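Local coordinates for endo-beta-1,4-mannanase (Alicyclobacillus acidocaldarius, PDB 4CD6), which probably catalyses the internal hydrolysis of beta-1,4-mannosidic bonds in mannans, as a TIM-barrel enzyme of glycoside hydrolase family 113, at residues R14-G19 and Y278-W283; L176-C181 and F228-G233. All coordinates share one frame; numbering follows the deposited sequence.

Contact 1 of 2, residues R14-G19 and Y278-W283; sequences RGMTFG and YMLWEW. With BMA (beta-D-mannopyranose), chain C; IFM (5-hydroxymethyl-3,4-dihydroxypiperidine), chain B.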
ATOM      1  N   ARG A  14       5.372 -11.739  -1.729  1.00 18.26           N
ATOM      2  CA  ARG A  14       4.769 -11.868  -3.038  1.00 20.03           C
ATOM      3  C   ARG A  14       3.307 -11.485  -2.819  1.00 19.06           C
ATOM      4  O   ARG A  14       2.439 -12.325  -2.493  1.00 18.98           O
ATOM      5  CB  ARG A  14       4.903 -13.308  -3.508  1.00 22.25           C
ATOM      6  CG  ARG A  14       6.338 -13.692  -3.822  1.00 21.15           C
ATOM      7  CD  ARG A  14       6.402 -15.163  -4.173  1.00 24.28           C
ATOM      8  NE  ARG A  14       6.349 -16.020  -2.981  1.00 26.19           N
ATOM      9  CZ  ARG A  14       5.345 -16.829  -2.662  1.00 29.43           C
ATOM     10  NH1 ARG A  14       4.249 -16.900  -3.420  1.00 29.76           N
ATOM     11  NH2 ARG A  14       5.445 -17.590  -1.568  1.00 29.74           N
ATOM     12  N   GLY A  15       3.029 -10.199  -2.948  1.00 19.71           N
ATOM     13  CA  GLY A  15       1.784  -9.686  -2.387  1.00 17.71           C
ATOM     14  C   GLY A  15       0.923  -8.921  -3.352  1.00 18.77           C
ATOM     15  O   GLY A  15       1.390  -8.500  -4.382  1.00 20.45           O
ATOM     16  N   MET A  16      -0.304  -8.629  -2.914  1.00 19.08           N
ATOM     17  CA  MET A  16      -1.240  -7.850  -3.734  1.00 18.29           C
ATOM     18  C   MET A  16      -2.160  -7.019  -2.865  1.00 20.08           C
ATOM     19  O   MET A  16      -2.659  -7.526  -1.866  1.00 19.10           O
ATOM     20  CB  MET A  16      -2.052  -8.815  -4.558  1.00 18.99           C
ATOM     21  CG  MET A  16      -3.101  -8.135  -5.467  1.00 18.30           C
ATOM     22  SD  MET A  16      -2.511  -6.989  -6.754  1.00 23.91           S
ATOM     23  CE  MET A  16      -1.674  -8.098  -7.864  1.00 24.71           C
ATOM     24  N   THR A  17      -2.374  -5.746  -3.242  1.00 17.95           N
ATOM     25  CA  THR A  17      -3.296  -4.873  -2.489  1.00 19.05           C
ATOM     26  C   THR A  17      -4.720  -5.118  -3.006  1.00 19.95           C
ATOM     27  O   THR A  17      -4.935  -5.226  -4.216  1.00 23.83           O
ATOM     28  CB  THR A  17      -2.929  -3.405  -2.652  1.00 19.26           C
ATOM     29  OG1 THR A  17      -1.597  -3.198  -2.178  1.00 23.82           O
ATOM     30  CG2 THR A  17      -3.874  -2.519  -1.850  1.00 25.07           C
ATOM     31  N   PHE A  18      -5.678  -5.186  -2.091  1.00 21.20           N
ATOM     32  CA  PHE A  18      -7.070  -5.518  -2.419  1.00 20.29           C
ATOM     33  C   PHE A  18      -8.033  -4.455  -1.939  1.00 22.38           C
ATOM     34  O   PHE A  18      -7.946  -4.027  -0.829  1.00 23.42           O
ATOM     35  CB  PHE A  18      -7.466  -6.823  -1.730  1.00 24.44           C
ATOM     36  CG  PHE A  18      -8.913  -7.214  -1.912  1.00 23.11           C
ATOM     37  CD1 PHE A  18      -9.888  -6.781  -1.032  1.00 25.11           C
ATOM     38  CD2 PHE A  18      -9.286  -8.032  -2.971  1.00 25.93           C
ATOM     39  CE1 PHE A  18     -11.210  -7.146  -1.221  1.00 24.61           C
ATOM     40  CE2 PHE A  18     -10.599  -8.423  -3.144  1.00 24.87           C
ATOM     41  CZ  PHE A  18     -11.562  -7.974  -2.266  1.00 28.15           C
ATOM     42  N   GLY A  19      -9.011  -4.104  -2.773  1.00 26.27           N
ATOM     43  CA  GLY A  19     -10.242  -3.493  -2.269  1.00 27.47           C
ATOM     44  C   GLY A  19     -10.299  -1.984  -2.180  1.00 27.60           C
ATOM     45  O   GLY A  19     -11.314  -1.432  -1.728  1.00 31.30           O
ATOM     46  N   TYR A 278       7.538  -7.476  -2.735  1.00 19.17           N
ATOM     47  CA  TYR A 278       6.614  -6.701  -3.595  1.00 19.35           C
ATOM     48  C   TYR A 278       5.182  -6.829  -3.139  1.00 19.92           C
ATOM     49  O   TYR A 278       4.631  -7.951  -3.128  1.00 20.86           O
ATOM     50  CB  TYR A 278       6.657  -7.293  -4.976  1.00 20.20           C
ATOM     51  CG  TYR A 278       8.016  -7.377  -5.657  1.00 22.10           C
ATOM     52  CD1 TYR A 278       8.541  -6.307  -6.333  1.00 19.72           C
ATOM     53  CD2 TYR A 278       8.742  -8.553  -5.653  1.00 25.00           C
ATOM     54  CE1 TYR A 278       9.771  -6.385  -6.976  1.00 22.82           C
ATOM     55  CE2 TYR A 278       9.964  -8.651  -6.299  1.00 24.05           C
ATOM     56  CZ  TYR A 278      10.475  -7.563  -6.949  1.00 28.59           C
ATOM     57  OH  TYR A 278      11.685  -7.655  -7.608  1.00 29.64           O
ATOM     58  N   MET A 279       4.570  -5.696  -2.765  1.00 18.67           N
ATOM     59  CA  MET A 279       3.133  -5.655  -2.517  1.00 18.67           C
ATOM     60  C   MET A 279       2.532  -4.889  -3.710  1.00 20.82           C
ATOM     61  O   MET A 279       2.628  -3.662  -3.836  1.00 19.52           O
ATOM     62  CB  MET A 279       2.837  -4.974  -1.193  1.00 19.70           C
ATOM     63  CG  MET A 279       1.456  -5.243  -0.670  1.00 21.87           C
ATOM     64  SD  MET A 279       1.230  -6.861   0.063  1.00 21.16           S
ATOM     65  CE  MET A 279       2.191  -6.734   1.553  1.00 19.91           C
ATOM     66  N   LEU A 280       1.979  -5.653  -4.622  1.00 18.94           N
ATOM     67  CA  LEU A 280       1.537  -5.094  -5.883  1.00 17.97           C
ATOM     68  C   LEU A 280       0.293  -4.229  -5.714  1.00 19.19           C
ATOM     69  O   LEU A 280      -0.493  -4.412  -4.795  1.00 20.59           O
ATOM     70  CB  LEU A 280       1.310  -6.204  -6.915  1.00 23.86           C
ATOM     71  CG  LEU A 280       2.523  -7.097  -7.274  1.00 26.03           C
ATOM     72  CD1 LEU A 280       2.196  -8.010  -8.450  1.00 26.94           C
ATOM     73  CD2 LEU A 280       3.758  -6.290  -7.549  1.00 32.94           C
ATOM     74  N   TRP A 281       0.168  -3.265  -6.625  1.00 20.87           N
ATOM     75  CA  TRP A 281      -0.972  -2.334  -6.682  1.00 21.55           C
ATOM     76  C   TRP A 281      -1.592  -2.581  -8.037  1.00 24.36           C
ATOM     77  O   TRP A 281      -0.905  -2.398  -9.026  1.00 24.59           O
ATOM     78  CB  TRP A 281      -0.508  -0.884  -6.600  1.00 21.21           C
ATOM     79  CG  TRP A 281      -1.625   0.078  -6.388  1.00 20.93           C
ATOM     80  CD1 TRP A 281      -2.325   0.755  -7.365  1.00 24.48           C
ATOM     81  CD2 TRP A 281      -2.215   0.463  -5.144  1.00 22.43           C
ATOM     82  NE1 TRP A 281      -3.293   1.526  -6.795  1.00 27.21           N
ATOM     83  CE2 TRP A 281      -3.243   1.369  -5.434  1.00 22.72           C
ATOM     84  CE3 TRP A 281      -1.964   0.132  -3.808  1.00 23.06           C
ATOM     85  CZ2 TRP A 281      -4.030   1.934  -4.439  1.00 24.09           C
ATOM     86  CZ3 TRP A 281      -2.732   0.702  -2.821  1.00 27.06           C
ATOM     87  CH2 TRP A 281      -3.755   1.599  -3.137  1.00 27.72           C
ATOM     88  N   GLU A 282      -2.839  -3.037  -8.147  1.00 22.28           N
ATOM     89  CA  GLU A 282      -3.784  -3.351  -7.092  1.00 24.22           C
ATOM     90  C   GLU A 282      -4.800  -4.326  -7.667  1.00 23.64           C
ATOM     91  O   GLU A 282      -4.772  -4.633  -8.872  1.00 28.30           O
ATOM     92  CB  GLU A 282      -4.505  -2.078  -6.588  1.00 23.04           C
ATOM     93  CG  GLU A 282      -5.325  -1.391  -7.697  1.00 25.10           C
ATOM     94  CD  GLU A 282      -6.151  -0.218  -7.237  1.00 28.47           C
ATOM     95  OE1 GLU A 282      -6.695  -0.261  -6.124  1.00 29.49           O
ATOM     96  OE2 GLU A 282      -6.303   0.726  -8.036  1.00 34.67           O
ATOM     97  N   TRP A 283      -5.728  -4.751  -6.820  1.00 23.27           N
ATOM     98  CA  TRP A 283      -6.771  -5.730  -7.179  1.00 24.08           C
ATOM     99  C   TRP A 283      -8.118  -5.190  -6.728  1.00 24.43           C
ATOM    100  O   TRP A 283      -8.275  -4.834  -5.586  1.00 23.21           O
ATOM    101  CB  TRP A 283      -6.471  -7.041  -6.461  1.00 22.77           C
ATOM    102  CG  TRP A 283      -7.149  -8.293  -7.002  1.00 22.23           C
ATOM    103  CD1 TRP A 283      -8.378  -8.763  -6.672  1.00 24.20           C
ATOM    104  CD2 TRP A 283      -6.581  -9.251  -7.902  1.00 20.18           C
ATOM    105  NE1 TRP A 283      -8.634  -9.951  -7.331  1.00 23.07           N
ATOM    106  CE2 TRP A 283      -7.546 -10.261  -8.106  1.00 19.27           C
ATOM    107  CE3 TRP A 283      -5.360  -9.334  -8.586  1.00 22.08           C
ATOM    108  CZ2 TRP A 283      -7.311 -11.358  -8.928  1.00 25.85           C
ATOM    109  CZ3 TRP A 283      -5.140 -10.425  -9.423  1.00 24.66           C
ATOM    110  CH2 TRP A 283      -6.106 -11.428  -9.573  1.00 24.36           C
TER
HETATM  111  C1  BMA C 501      -5.197   5.244  -7.048  1.00 31.58           C
HETATM  112  C2  BMA C 501      -6.031   4.210  -7.785  1.00 35.39           C
HETATM  113  C3  BMA C 501      -7.316   4.917  -8.207  1.00 37.32           C
HETATM  114  C4  BMA C 501      -7.991   5.529  -6.986  1.00 36.18           C
HETATM  115  C5  BMA C 501      -7.045   6.398  -6.140  1.00 37.00           C
HETATM  116  C6  BMA C 501      -7.769   6.911  -4.886  1.00 41.05           C
HETATM  117  O2  BMA C 501      -6.318   3.064  -6.950  1.00 40.74           O
HETATM  118  O3  BMA C 501      -8.228   4.015  -8.827  1.00 48.92           O
HETATM  119  O4  BMA C 501      -9.069   6.345  -7.433  1.00 38.42           O
HETATM  120  O5  BMA C 501      -5.857   5.640  -5.837  1.00 34.95           O
HETATM  121  O6  BMA C 501      -6.901   7.670  -4.026  1.00 40.83           O
HETATM  122  O4  IFM B 500      -4.075   4.755  -6.320  1.00 34.95           O
HETATM  123  C4  IFM B 500      -2.916   5.496  -5.892  1.00 30.27           C
HETATM  124  C3  IFM B 500      -2.921   5.533  -4.370  1.00 30.75           C
HETATM  125  O3  IFM B 500      -3.999   6.381  -3.952  1.00 31.60           O
HETATM  126  C2  IFM B 500      -1.590   5.981  -3.742  1.00 35.15           C
HETATM  127  N   IFM B 500      -0.429   5.511  -4.505  1.00 28.97           N
HETATM  128  C1  IFM B 500      -0.434   5.556  -5.975  1.00 30.73           C
HETATM  129  C5  IFM B 500      -1.669   4.815  -6.457  1.00 29.88           C
HETATM  130  C6  IFM B 500      -1.693   4.622  -7.975  1.00 35.24           C
HETATM  131  O6  IFM B 500      -1.816   5.847  -8.713  1.00 35.33           O

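Contact 2 of 2, residues L176-C181 and F228-G233; sequences LVTYNC and FFMEVG. With IFM (5-hydroxymethyl-3,4-dihydroxypiperidine), chain B.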
ATOM      1  N   LEU A 176       3.920  -6.921  12.876  1.00 24.51           N
ATOM      2  CA  LEU A 176       4.858  -6.122  12.116  1.00 24.89           C
ATOM      3  C   LEU A 176       4.290  -4.754  11.751  1.00 23.52           C
ATOM      4  O   LEU A 176       3.141  -4.637  11.271  1.00 22.37           O
ATOM      5  CB  LEU A 176       5.247  -6.868  10.832  1.00 26.02           C
ATOM      6  CG  LEU A 176       6.099  -8.115  11.054  1.00 31.38           C
ATOM      7  CD1 LEU A 176       6.150  -8.916   9.775  1.00 31.86           C
ATOM      8  CD2 LEU A 176       7.493  -7.736  11.499  1.00 32.06           C
ATOM      9  N   VAL A 177       5.091  -3.713  11.947  1.00 23.71           N
ATOM     10  CA  VAL A 177       4.660  -2.366  11.561  1.00 22.59           C
ATOM     11  C   VAL A 177       5.546  -1.795  10.456  1.00 20.22           C
ATOM     12  O   VAL A 177       6.752  -1.863  10.514  1.00 22.73           O
ATOM     13  CB  VAL A 177       4.619  -1.435  12.769  1.00 24.40           C
ATOM     14  CG1 VAL A 177       4.337  -0.004  12.342  1.00 27.18           C
ATOM     15  CG2 VAL A 177       3.565  -1.943  13.763  1.00 25.09           C
ATOM     16  N   THR A 178       4.923  -1.247   9.417  1.00 20.58           N
ATOM     17  CA  THR A 178       5.676  -0.521   8.392  1.00 21.03           C
ATOM     18  C   THR A 178       5.090   0.868   8.183  1.00 18.81           C
ATOM     19  O   THR A 178       3.923   1.132   8.576  1.00 21.56           O
ATOM     20  CB  THR A 178       5.744  -1.288   7.059  1.00 21.59           C
ATOM     21  OG1 THR A 178       6.731  -0.660   6.237  1.00 19.36           O
ATOM     22  CG2 THR A 178       4.362  -1.324   6.342  1.00 20.59           C
ATOM     23  N   TYR A 179       5.914   1.760   7.639  1.00 18.59           N
ATOM     24  CA  TYR A 179       5.459   3.041   7.082  1.00 17.59           C
ATOM     25  C   TYR A 179       5.835   3.025   5.616  1.00 19.58           C
ATOM     26  O   TYR A 179       6.935   2.620   5.283  1.00 19.57           O
ATOM     27  CB  TYR A 179       6.094   4.274   7.783  1.00 18.26           C
ATOM     28  CG  TYR A 179       5.752   5.557   7.063  1.00 18.64           C
ATOM     29  CD1 TYR A 179       4.470   6.097   7.142  1.00 23.36           C
ATOM     30  CD2 TYR A 179       6.697   6.225   6.300  1.00 19.86           C
ATOM     31  CE1 TYR A 179       4.133   7.237   6.408  1.00 21.53           C
ATOM     32  CE2 TYR A 179       6.379   7.350   5.572  1.00 21.83           C
ATOM     33  CZ  TYR A 179       5.091   7.886   5.667  1.00 22.11           C
ATOM     34  OH  TYR A 179       4.740   8.992   4.920  1.00 20.26           O
ATOM     35  N   ASN A 180       4.910   3.469   4.756  1.00 18.75           N
ATOM     36  CA  ASN A 180       5.039   3.430   3.290  1.00 17.53           C
ATOM     37  C   ASN A 180       5.241   4.844   2.789  1.00 18.11           C
ATOM     38  O   ASN A 180       4.303   5.664   2.802  1.00 21.68           O
ATOM     39  CB  ASN A 180       3.786   2.742   2.754  1.00 19.56           C
ATOM     40  CG  ASN A 180       3.535   2.888   1.248  1.00 18.19           C
ATOM     41  OD1 ASN A 180       4.334   3.363   0.417  1.00 27.02           O
ATOM     42  ND2 ASN A 180       2.414   2.351   0.888  1.00 17.31           N
ATOM     43  N   CYS A 181       6.481   5.175   2.416  1.00 16.01           N
ATOM     44  CA  CYS A 181       6.787   6.493   1.925  1.00 18.94           C
ATOM     45  C   CYS A 181       6.615   6.493   0.402  1.00 18.48           C
ATOM     46  O   CYS A 181       6.501   5.444  -0.201  1.00 18.78           O
ATOM     47  CB  CYS A 181       8.198   6.902   2.311  1.00 17.59           C
ATOM     48  SG  CYS A 181       9.514   6.042   1.448  1.00 18.27           S
ATOM     49  N   PHE A 228      10.991  -3.146   1.587  1.00 17.89           N
ATOM     50  CA  PHE A 228      10.150  -3.722   0.543  1.00 17.22           C
ATOM     51  C   PHE A 228       9.283  -2.657  -0.102  1.00 16.15           C
ATOM     52  O   PHE A 228       9.290  -1.499   0.302  1.00 19.46           O
ATOM     53  CB  PHE A 228       9.352  -4.934   1.009  1.00 17.88           C
ATOM     54  CG  PHE A 228       8.147  -4.623   1.844  1.00 18.56           C
ATOM     55  CD1 PHE A 228       8.265  -4.306   3.169  1.00 15.82           C
ATOM     56  CD2 PHE A 228       6.883  -4.722   1.300  1.00 19.20           C
ATOM     57  CE1 PHE A 228       7.132  -4.041   3.943  1.00 18.21           C
ATOM     58  CE2 PHE A 228       5.757  -4.472   2.061  1.00 21.28           C
ATOM     59  CZ  PHE A 228       5.875  -4.144   3.384  1.00 21.20           C
ATOM     60  N   PHE A 229       8.544  -3.059  -1.119  1.00 19.41           N
ATOM     61  CA  PHE A 229       7.663  -2.111  -1.818  1.00 18.05           C
ATOM     62  C   PHE A 229       6.231  -2.356  -1.362  1.00 15.36           C
ATOM     63  O   PHE A 229       5.681  -3.415  -1.636  1.00 19.01           O
ATOM     64  CB  PHE A 229       7.799  -2.291  -3.311  1.00 17.97           C
ATOM     65  CG  PHE A 229       9.211  -2.089  -3.842  1.00 19.35           C
ATOM     66  CD1 PHE A 229      10.082  -1.168  -3.273  1.00 19.14           C
ATOM     67  CD2 PHE A 229       9.630  -2.792  -4.973  1.00 20.25           C
ATOM     68  CE1 PHE A 229      11.371  -0.975  -3.787  1.00 20.90           C
ATOM     69  CE2 PHE A 229      10.886  -2.594  -5.490  1.00 20.87           C
ATOM     70  CZ  PHE A 229      11.753  -1.678  -4.906  1.00 23.96           C
ATOM     71  N   MET A 230       5.663  -1.394  -0.608  1.00 14.76           N
ATOM     72  CA  MET A 230       4.290  -1.537  -0.141  1.00 16.95           C
ATOM     73  C   MET A 230       3.301  -1.195  -1.245  1.00 16.62           C
ATOM     74  O   MET A 230       2.166  -1.632  -1.179  1.00 21.61           O
ATOM     75  CB  MET A 230       3.988  -0.682   1.092  1.00 17.18           C
ATOM     76  CG  MET A 230       3.967  -1.428   2.435  1.00 26.18           C
ATOM     77  SD  MET A 230       2.741  -2.757   2.535  1.00 27.12           S
ATOM     78  CE  MET A 230       1.309  -1.945   1.921  1.00 33.65           C
ATOM     79  N   GLU A 231       3.732  -0.443  -2.242  1.00 18.24           N
ATOM     80  CA  GLU A 231       2.971  -0.348  -3.498  1.00 20.04           C
ATOM     81  C   GLU A 231       3.953  -0.402  -4.638  1.00 19.40           C
ATOM     82  O   GLU A 231       4.974   0.273  -4.632  1.00 20.47           O
ATOM     83  CB  GLU A 231       2.193   0.969  -3.648  1.00 21.67           C
ATOM     84  CG  GLU A 231       1.219   1.280  -2.555  1.00 23.37           C
ATOM     85  CD  GLU A 231       0.343   2.486  -2.868  1.00 25.51           C
ATOM     86  OE1 GLU A 231       0.274   2.933  -4.039  1.00 22.21           O
ATOM     87  OE2 GLU A 231      -0.299   2.978  -1.924  1.00 24.74           O
ATOM     88  N   VAL A 232       3.601  -1.162  -5.657  1.00 20.60           N
ATOM     89  CA  VAL A 232       4.293  -1.070  -6.923  1.00 21.70           C
ATOM     90  C   VAL A 232       3.361  -1.601  -7.998  1.00 21.02           C
ATOM     91  O   VAL A 232       2.640  -2.578  -7.782  1.00 21.75           O
ATOM     92  CB  VAL A 232       5.661  -1.795  -6.861  1.00 24.85           C
ATOM     93  CG1 VAL A 232       5.495  -3.287  -6.659  1.00 24.99           C
ATOM     94  CG2 VAL A 232       6.512  -1.427  -8.067  1.00 30.58           C
ATOM     95  N   GLY A 233       3.340  -0.925  -9.148  1.00 24.07           N
ATOM     96  CA  GLY A 233       2.408  -1.310 -10.205  1.00 24.07           C
ATOM     97  C   GLY A 233       2.446  -0.311 -11.356  1.00 22.73           C
ATOM     98  O   GLY A 233       3.198   0.697 -11.342  1.00 23.92           O
TER
HETATM   99  O4  IFM B 500      -4.075   4.755  -6.320  1.00 34.95           O
HETATM  100  C4  IFM B 500      -2.916   5.496  -5.892  1.00 30.27           C
HETATM  101  C3  IFM B 500      -2.921   5.533  -4.370  1.00 30.75           C
HETATM  102  O3  IFM B 500      -3.999   6.381  -3.952  1.00 31.60           O
HETATM  103  C2  IFM B 500      -1.590   5.981  -3.742  1.00 35.15           C
HETATM  104  N   IFM B 500      -0.429   5.511  -4.505  1.00 28.97           N
HETATM  105  C1  IFM B 500      -0.434   5.556  -5.975  1.00 30.73           C
HETATM  106  C5  IFM B 500      -1.669   4.815  -6.457  1.00 29.88           C
HETATM  107  C6  IFM B 500      -1.693   4.622  -7.975  1.00 35.24           C
HETATM  108  O6  IFM B 500      -1.816   5.847  -8.713  1.00 35.33           O

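Contact 1 of 2, residues R14-G19 and Y278-W283
The seam of the TIM barrel is closed here: Arg14-Phe18 of the first strand runs parallel to Tyr278-Trp283 of the last. Gly15 is gripped twice, by Gly15 N to Tyr278 O (2.8 Å) and by a nearly straight bond from Leu280 N to Gly15 O (169°). Its bare CA leaves room for Met279 SD; a CB there would run into the sulfur as it is placed. Thr17 N continues the ladder to Leu280 O. A beta bulge between Met16 and Phe18 shifts the register by one, next to the cis peptide before Glu282, and Gly19 N binds Trp283 O. Met16, bent at chi2 and chi3, lays CE on Leu280 CB (3.7 Å) and makes a Met-aromatic contact at the edge of Trp283.

With CG anti to the backbone N (chi1 -169°), the Trp281 indole turns back to meet Thr17 CG2 at CZ3 (3.6 Å). One of its faces carries IFM, with C5 3.6 Å above the ring plane; Glu282 CB lies over the opposite face. BMA O2 donates to Glu282 OE2 (2.6 Å) and takes a weak bond from Trp281 NE1. With an alanine here in place of Trp281, the piperidine is likely to lose the flat surface beneath C5, BMA O2 its weak N-H donor, and Thr17 CG2 one of its packing partners.

Strand 46-55 flanks the first strand through backbone bonds of Met16 and Phe18 to Thr48, while helix 305-318 covers Arg14, Tyr278 and Leu280.

Contact 2 of 2, residues L176-C181 and F228-G233
Apolar contacts join Thr178 and Asn180 to Met230. Thr178 CG2 touches Met230 CG at 3.9 Å, the two side chains crossing at a slant, and Asn180 CB lies 3.8 Å from Met230 CB. Asn180 CG is 3.6 Å from Met230 CB, and the amide group, whichever way round it is turned, lies near Glu231 CG, its plane 76° from that of the carboxylate.

In the TIM barrel these are the fifth and seventh strands, with strand 197-201 between them, so no backbone ladder links them and side chains meet inside the barrel.

Polar ends look elsewhere. Thr178 OG1, set anti to the backbone N (chi1 -167°), is hydrogen-bonded to Leu197 O and Ser199 OG of the intervening strand, and Phe228 CE1 approaches this Thr178 OG1 only loosely, at 4.1 Å. Glu231, extended beyond CG, holds IFM N at 2.7 Å through OE1, which Tyr203 OH also binds, while OE2 forms a salt bridge with Lys93. This place on the seventh strand is consistent with that of the nucleophile in clan GH-A enzymes, and the piperidine nitrogen of isofagomine-type inhibitors stands where a substrate's anomeric carbon would be.

Contact 2 is nested along the chain inside the loop closed by contact 1, and their centres lie about 10 Å apart. Strands 227-232 and 275-283 are neighbours in the barrel: Met279 N reaches Phe229 O and Trp281 N reaches Val232 O, each at 2.8 Å and each a probable hydrogen bond. At the ligand, Trp281 CE3 packs 3.4 Å from Glu231 CD, so the ring from 278-283 and the carboxylate from 228-233 jointly wall the site that holds IFM. BMA is joined to IFM through a glycosidic bond, BMA C1 to IFM O4, and lies beside the side chain of Glu282, at the edge of contact 1. Glu151, Arg104, Tyr299 and the backbone of Trp245 bind IFM as well.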